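Local coordinates for protein cysteine hydrolase (Vibrio cholerae, PDB 6V98) that is a type VI secretion system effector that probably acts as a papain-like cysteine hydrolase when delivered into rival cells, at residues L49-G52 with E53-V56; L90-E93 with S94-L97; Q182-S186 with E187-D191. All coordinates share one frame; numbering follows the deposited sequence.

Interaction 1: L49-G52 with E53-V56; sequences LING and ETGV
The side-chain amide of Asn51 caps the turn of a beta hairpin, with Thr54 OG1 over one face, 3.2 Å from Asn51 CG, and the backbone N of Glu53 in the plane of its carbonyl. Asn51 OD1 accepts from Glu53 N at 2.8 Å, which closes an Asx turn. It takes a second bond from Thr54 N at 3.1 Å, approaching from above the plane, 49° out of it. Asparagine suits the place because CG, anti to the backbone N (chi1 -171°), carries OD1 forward to the N-H groups of Glu53 and Thr54, two and three residues on. The hairpin itself is closed by the backbone: Gly55 N donates to Asn51 O at 2.8 Å, and Asn51 N to Val56 O. Gly55 adopts left-handed angles (phi 79°), at which a side chain would press on the preceding carbonyl oxygen, so glycine is at home there. Thr54 OG1 also receives a weak bond from Val56 N. The N-terminal segment lies alongside: Asp5 accepts from Gly52 N, and the Glu53 carboxylate is hydrogen-bonded to Ser1 and Gly2. Beside the closing pair, Ile50 CA makes a C-H...O contact of 3.4 Å with the same Val56 O that Asn51 N uses.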
loop_
_atom_site.group_PDB
_atom_site.type_symbol
_atom_site.label_atom_id
_atom_site.label_comp_id
_atom_site.label_asym_id
_atom_site.label_seq_id
_atom_site.Cartn_x
_atom_site.Cartn_y
_atom_site.Cartn_z
ATOM N N LEU A 49 -6.374 -2.102 1.453
ATOM C CA LEU A 49 -7.450 -2.627 0.621
ATOM C C LEU A 49 -8.731 -2.660 1.442
ATOM O O LEU A 49 -8.754 -3.250 2.524
ATOM C CB LEU A 49 -7.107 -4.034 0.116
ATOM C CG LEU A 49 -8.262 -4.786 -0.547
ATOM C CD1 LEU A 49 -8.561 -4.183 -1.899
ATOM C CD2 LEU A 49 -7.929 -6.262 -0.691
ATOM N N ILE A 50 -9.796 -2.040 0.937
ATOM C CA ILE A 50 -11.048 -1.938 1.684
ATOM C C ILE A 50 -12.212 -2.451 0.846
ATOM O O ILE A 50 -12.385 -2.037 -0.307
ATOM C CB ILE A 50 -11.333 -0.498 2.134
ATOM C CG1 ILE A 50 -10.194 0.002 3.015
ATOM C CG2 ILE A 50 -12.667 -0.454 2.891
ATOM C CD1 ILE A 50 -10.218 1.497 3.234
ATOM N N ASN A 51 -13.009 -3.344 1.437
ATOM C CA ASN A 51 -14.287 -3.761 0.867
ATOM C C ASN A 51 -15.294 -2.619 0.959
ATOM O O ASN A 51 -15.647 -2.185 2.062
ATOM C CB ASN A 51 -14.820 -4.985 1.609
ATOM C CG ASN A 51 -16.027 -5.603 0.919
ATOM O OD1 ASN A 51 -17.036 -4.936 0.703
ATOM N ND2 ASN A 51 -15.914 -6.872 0.542
ATOM N N GLY A 52 -15.766 -2.142 -0.197
ATOM C CA GLY A 52 -16.675 -1.006 -0.219
ATOM C C GLY A 52 -18.057 -1.284 0.336
ATOM O O GLY A 52 -18.781 -0.337 0.668
ATOM N N GLU A 53 -18.445 -2.556 0.436
ATOM C CA GLU A 53 -19.727 -2.939 1.024
ATOM C C GLU A 53 -19.658 -3.065 2.538
ATOM O O GLU A 53 -20.571 -2.618 3.238
ATOM C CB GLU A 53 -20.199 -4.276 0.454
ATOM C CG GLU A 53 -20.347 -4.306 -1.049
ATOM C CD GLU A 53 -21.776 -4.113 -1.488
ATOM O OE1 GLU A 53 -22.579 -3.608 -0.674
ATOM O OE2 GLU A 53 -22.090 -4.470 -2.645
ATOM N N THR A 54 -18.592 -3.680 3.058
ATOM C CA THR A 54 -18.525 -4.077 4.459
ATOM C C THR A 54 -17.520 -3.292 5.284
ATOM O O THR A 54 -17.605 -3.320 6.517
ATOM C CB THR A 54 -18.162 -5.563 4.569
ATOM O OG1 THR A 54 -16.879 -5.772 3.970
ATOM C CG2 THR A 54 -19.190 -6.417 3.854
ATOM N N GLY A 55 -16.575 -2.606 4.647
ATOM C CA GLY A 55 -15.527 -1.928 5.370
ATOM C C GLY A 55 -14.409 -2.826 5.856
ATOM O O GLY A 55 -13.501 -2.337 6.543
ATOM N N VAL A 56 -14.456 -4.122 5.539
ATOM C CA VAL A 56 -13.354 -5.015 5.878
ATOM C C VAL A 56 -12.082 -4.516 5.206
ATOM O O VAL A 56 -12.068 -4.242 3.999
ATOM C CB VAL A 56 -13.683 -6.457 5.455
ATOM C CG1 VAL A 56 -12.472 -7.354 5.637
ATOM C CG2 VAL A 56 -14.876 -7.000 6.252
#

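Interaction 2: L90-E93 with S94-L97; sequences LITE and SSLL
Ile91 lays its CG2 methyl against Leu96, 3.7 Å from Leu96 CB, the two side chains meeting at a slant. Thr92 is the N-cap of helix 93-107, so this contact joins the residue before the cap to the fourth residue after it, a hydrophobic staple. Ile91 CG2, anti to the backbone N, is the branch turned to the helix, and a beta-branched residue can offer it while fitting a strand. Alongside the staple, Leu96 N donates to Thr92 O at 3.1 Å, and one residue on Leu97 N bonds to Glu93 O at 2.9 Å. Glu93 and Leu97 run side by side, with CG of Glu93 3.9 Å from Leu97 CD1; an acidic group in this first turn probably interacts favourably with the helix dipole. On the polar side, Thr92 OG1 and Ser95 OG share a hydrogen bond of 2.8 Å. A water 2.6 Å from Thr92 OG1 reaches on to Ser94 OG. Ser95 OG also accepts from Thr85 N, in the neighbouring loop. Short hydroxyl side chains thus link into a chain in which each hydroxyl can both donate and accept a hydrogen bond, tying the start of the helix to nearby backbone and solvent, while the aliphatic staple needs no polar partner.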
loop_
_atom_site.group_PDB
_atom_site.type_symbol
_atom_site.label_atom_id
_atom_site.label_comp_id
_atom_site.label_asym_id
_atom_site.label_seq_id
_atom_site.Cartn_x
_atom_site.Cartn_y
_atom_site.Cartn_z
ATOM N N LEU A 90 -19.003 6.424 1.918
ATOM C CA LEU A 90 -17.766 7.103 2.278
ATOM C C LEU A 90 -17.108 6.438 3.480
ATOM O O LEU A 90 -17.786 5.938 4.378
ATOM C CB LEU A 90 -18.032 8.576 2.601
ATOM C CG LEU A 90 -18.726 9.421 1.528
ATOM C CD1 LEU A 90 -18.943 10.827 2.036
ATOM C CD2 LEU A 90 -17.900 9.443 0.252
ATOM N N ILE A 91 -15.777 6.440 3.500
ATOM C CA ILE A 91 -15.069 6.065 4.721
ATOM C C ILE A 91 -15.124 7.237 5.683
ATOM O O ILE A 91 -14.818 8.374 5.304
ATOM C CB ILE A 91 -13.611 5.688 4.438
ATOM C CG1 ILE A 91 -13.508 4.629 3.338
ATOM C CG2 ILE A 91 -12.952 5.251 5.748
ATOM C CD1 ILE A 91 -12.092 4.494 2.785
ATOM N N THR A 92 -15.512 6.975 6.929
ATOM C CA THR A 92 -15.516 8.046 7.915
ATOM C C THR A 92 -14.082 8.453 8.222
ATOM O O THR A 92 -13.174 7.616 8.232
ATOM C CB THR A 92 -16.240 7.619 9.195
ATOM O OG1 THR A 92 -15.434 6.685 9.935
ATOM C CG2 THR A 92 -17.585 6.983 8.844
ATOM N N GLU A 93 -13.876 9.757 8.446
ATOM C CA GLU A 93 -12.526 10.257 8.703
ATOM C C GLU A 93 -11.916 9.582 9.924
ATOM O O GLU A 93 -10.751 9.165 9.893
ATOM C CB GLU A 93 -12.536 11.782 8.884
ATOM C CG GLU A 93 -11.193 12.346 9.384
ATOM C CD GLU A 93 -11.161 13.868 9.492
ATOM O OE1 GLU A 93 -10.939 14.548 8.467
ATOM O OE2 GLU A 93 -11.350 14.384 10.611
ATOM N N SER A 94 -12.697 9.435 11.001
ATOM C CA SER A 94 -12.153 8.874 12.238
ATOM C C SER A 94 -11.691 7.434 12.050
ATOM O O SER A 94 -10.624 7.050 12.549
ATOM C CB SER A 94 -13.195 8.957 13.359
ATOM O OG SER A 94 -14.458 8.513 12.907
ATOM N N SER A 95 -12.475 6.620 11.334
ATOM C CA SER A 95 -12.113 5.213 11.193
ATOM C C SER A 95 -10.914 5.040 10.277
ATOM O O SER A 95 -10.115 4.120 10.474
ATOM C CB SER A 95 -13.306 4.400 10.687
ATOM O OG SER A 95 -13.587 4.670 9.321
ATOM N N LEU A 96 -10.766 5.912 9.278
ATOM C CA LEU A 96 -9.573 5.856 8.443
ATOM C C LEU A 96 -8.351 6.351 9.208
ATOM O O LEU A 96 -7.261 5.779 9.084
ATOM C CB LEU A 96 -9.792 6.662 7.160
ATOM C CG LEU A 96 -8.614 6.608 6.185
ATOM C CD1 LEU A 96 -8.364 5.185 5.794
ATOM C CD2 LEU A 96 -8.901 7.469 4.963
ATOM N N LEU A 97 -8.519 7.395 10.029
ATOM C CA LEU A 97 -7.424 7.867 10.874
ATOM C C LEU A 97 -6.885 6.756 11.767
ATOM O O LEU A 97 -5.676 6.681 12.016
ATOM C CB LEU A 97 -7.884 9.042 11.750
ATOM C CG LEU A 97 -7.832 10.471 11.206
ATOM C CD1 LEU A 97 -8.627 11.402 12.129
ATOM C CD2 LEU A 97 -6.388 10.939 11.065
HETATM O O HOH W 1 -16.490 6.210 12.318
#

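Interaction 3: Q182-S186 with E187-D191; sequences QFQLS and EIDLD. With CA (calcium ion), chain C; CA (calcium ion), chain B.
Backbone carbonyls turn inward where helix 176-184 gives way to strand 188-193: Glu187 N makes a weak 3.5 Å bond back to Gln184 O, and both Gln184 O and Glu187 O point at one calcium ion, each 2.3 Å from it. Asp189 OD1 joins them on this ion, and two waters and Glu203 O complete six ligands, so the metal holds Gln184, the turn after it and the C terminus together. Gln184 O and Glu187 O are 3.0 Å apart, a closeness that the shared cation makes tolerable. Gln184 serves a second calcium ion as well. Its side chain is fully extended beyond CG (chi2 180°), which carries Gln184 OE1 to 2.4 Å from that ion, where Glu181 and four waters also bind. The amide stacks on the Asp189 carboxylate, their planes 28° apart. Gln184 OE1 and Asp189 OD2, both acceptors, come within 3.1 Å because the first binds calcium and the second accepts from a water of that ion. Gln184 NE2 donates to Gly115 O and another metal-bound water. Asp191 is second shell, accepting from both these waters. Phe183 CE1 meets Glu187 CG at 3.5 Å, and the aromatic ring packs on Val116 and Leu118 of strand 113-120. Strand 188-193 itself runs between strands 113-120 and 198-202, antiparallel to both, and follows closely on helix 176-184.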
loop_
_atom_site.group_PDB
_atom_site.type_symbol
_atom_site.label_atom_id
_atom_site.label_comp_id
_atom_site.label_asym_id
_atom_site.label_seq_id
_atom_site.Cartn_x
_atom_site.Cartn_y
_atom_site.Cartn_z
ATOM N N GLN A 182 4.031 11.600 -8.593
ATOM C CA GLN A 182 3.547 11.441 -9.961
ATOM C C GLN A 182 2.150 10.830 -9.986
ATOM O O GLN A 182 1.275 11.289 -10.733
ATOM C CB GLN A 182 4.522 10.574 -10.762
ATOM C CG GLN A 182 5.712 11.326 -11.325
ATOM C CD GLN A 182 5.307 12.589 -12.068
ATOM O OE1 GLN A 182 5.563 13.703 -11.607
ATOM N NE2 GLN A 182 4.659 12.421 -13.214
ATOM N N PHE A 183 1.926 9.787 -9.180
ATOM C CA PHE A 183 0.630 9.113 -9.161
ATOM C C PHE A 183 -0.466 10.075 -8.721
ATOM O O PHE A 183 -1.589 10.045 -9.247
ATOM C CB PHE A 183 0.701 7.900 -8.227
ATOM C CG PHE A 183 -0.288 6.792 -8.546
ATOM C CD1 PHE A 183 -1.287 6.966 -9.487
ATOM C CD2 PHE A 183 -0.210 5.571 -7.880
ATOM C CE1 PHE A 183 -2.189 5.944 -9.761
ATOM C CE2 PHE A 183 -1.110 4.541 -8.165
ATOM C CZ PHE A 183 -2.100 4.739 -9.089
ATOM N N GLN A 184 -0.145 10.958 -7.776
ATOM C CA GLN A 184 -1.126 11.904 -7.256
ATOM C C GLN A 184 -1.557 12.921 -8.300
ATOM O O GLN A 184 -2.619 13.531 -8.144
ATOM C CB GLN A 184 -0.558 12.637 -6.037
ATOM C CG GLN A 184 -0.526 11.798 -4.746
ATOM C CD GLN A 184 0.039 12.564 -3.564
ATOM O OE1 GLN A 184 0.674 13.604 -3.733
ATOM N NE2 GLN A 184 -0.184 12.047 -2.358
ATOM N N LEU A 185 -0.767 13.130 -9.354
ATOM C CA LEU A 185 -1.166 14.097 -10.378
ATOM C C LEU A 185 -2.470 13.719 -11.072
ATOM O O LEU A 185 -3.145 14.601 -11.616
ATOM C CB LEU A 185 -0.062 14.243 -11.422
ATOM C CG LEU A 185 1.246 14.816 -10.892
ATOM C CD1 LEU A 185 2.252 14.946 -12.017
ATOM C CD2 LEU A 185 0.970 16.171 -10.264
ATOM N N SER A 186 -2.841 12.436 -11.078
ATOM C CA SER A 186 -4.042 11.983 -11.774
ATOM C C SER A 186 -5.039 11.271 -10.868
ATOM O O SER A 186 -5.998 10.678 -11.375
ATOM C CB SER A 186 -3.665 11.058 -12.937
ATOM O OG SER A 186 -2.692 10.104 -12.532
ATOM N N GLU A 187 -4.853 11.303 -9.549
ATOM C CA GLU A 187 -5.759 10.614 -8.639
ATOM C C GLU A 187 -6.006 11.484 -7.418
ATOM O O GLU A 187 -5.309 12.474 -7.185
ATOM C CB GLU A 187 -5.203 9.259 -8.170
ATOM C CG GLU A 187 -4.651 8.364 -9.254
ATOM C CD GLU A 187 -5.740 7.699 -10.073
ATOM O OE1 GLU A 187 -6.917 7.748 -9.652
ATOM O OE2 GLU A 187 -5.416 7.131 -11.130
ATOM N N ILE A 188 -7.022 11.092 -6.645
ATOM C CA ILE A 188 -7.320 11.721 -5.359
ATOM C C ILE A 188 -6.123 11.561 -4.430
ATOM O O ILE A 188 -5.579 10.462 -4.296
ATOM C CB ILE A 188 -8.579 11.080 -4.757
ATOM C CG1 ILE A 188 -9.806 11.377 -5.631
ATOM C CG2 ILE A 188 -8.796 11.515 -3.313
ATOM C CD1 ILE A 188 -10.250 12.829 -5.574
ATOM N N ASP A 189 -5.724 12.655 -3.767
ATOM C CA ASP A 189 -4.584 12.664 -2.850
ATOM C C ASP A 189 -5.010 12.327 -1.431
ATOM O O ASP A 189 -6.056 12.773 -0.960
ATOM C CB ASP A 189 -3.921 14.040 -2.800
ATOM C CG ASP A 189 -3.082 14.338 -4.007
ATOM O OD1 ASP A 189 -3.425 13.861 -5.106
ATOM O OD2 ASP A 189 -2.081 15.074 -3.842
ATOM N N LEU A 190 -4.150 11.611 -0.719
ATOM C CA LEU A 190 -4.311 11.384 0.712
ATOM C C LEU A 190 -3.036 11.845 1.399
ATOM O O LEU A 190 -1.938 11.464 0.983
ATOM C CB LEU A 190 -4.581 9.903 1.017
ATOM C CG LEU A 190 -4.691 9.483 2.477
ATOM C CD1 LEU A 190 -5.763 10.299 3.159
ATOM C CD2 LEU A 190 -4.988 8.003 2.601
ATOM N N ASP A 191 -3.183 12.692 2.413
ATOM C CA ASP A 191 -2.062 13.123 3.239
ATOM C C ASP A 191 -2.403 12.863 4.698
ATOM O O ASP A 191 -3.513 13.170 5.144
ATOM C CB ASP A 191 -1.746 14.605 3.015
ATOM C CG ASP A 191 -1.022 14.849 1.702
ATOM O OD1 ASP A 191 0.216 14.681 1.666
ATOM O OD2 ASP A 191 -1.697 15.192 0.705
HETATM CA CA CA C . -4.365 14.604 -7.123
HETATM CA CA CA B . 1.885 15.176 -2.367
HETATM O O HOH W 2 1.586 13.763 -0.512
HETATM O O HOH W 3 -5.105 15.144 -9.278
HETATM O O HOH W 4 -0.543 15.541 -1.658
HETATM O O HOH W 5 1.068 17.108 -4.021
HETATM O O HOH W 6 2.433 16.826 -0.560
HETATM O O HOH W 7 -2.849 16.487 -7.455
#

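In the fold
From the N terminus, strand 5-12 comes first and pairs with strand 44-50. Interaction 1 then closes the hairpin between strands 44-50 and 57-63 in the seven-stranded antiparallel sheet. Interaction 2 follows where short strand 90-91 passes into helix 93-107, and it touches interaction 1 directly, Ile50 CD1 lying 3.6 Å from Ile91 CD1. Interaction 3 comes last, joining helix 176-184 to strand 188-193 of the same sheet that interaction 1 reaches. All three are local and in series, so none nests or crosses. Interactions 2 and 3 are nearly adjacent, nearest atoms about 5 Å apart, and strand 198-202 touches both, through Leu96 and Leu97 of one and Leu190 of the other.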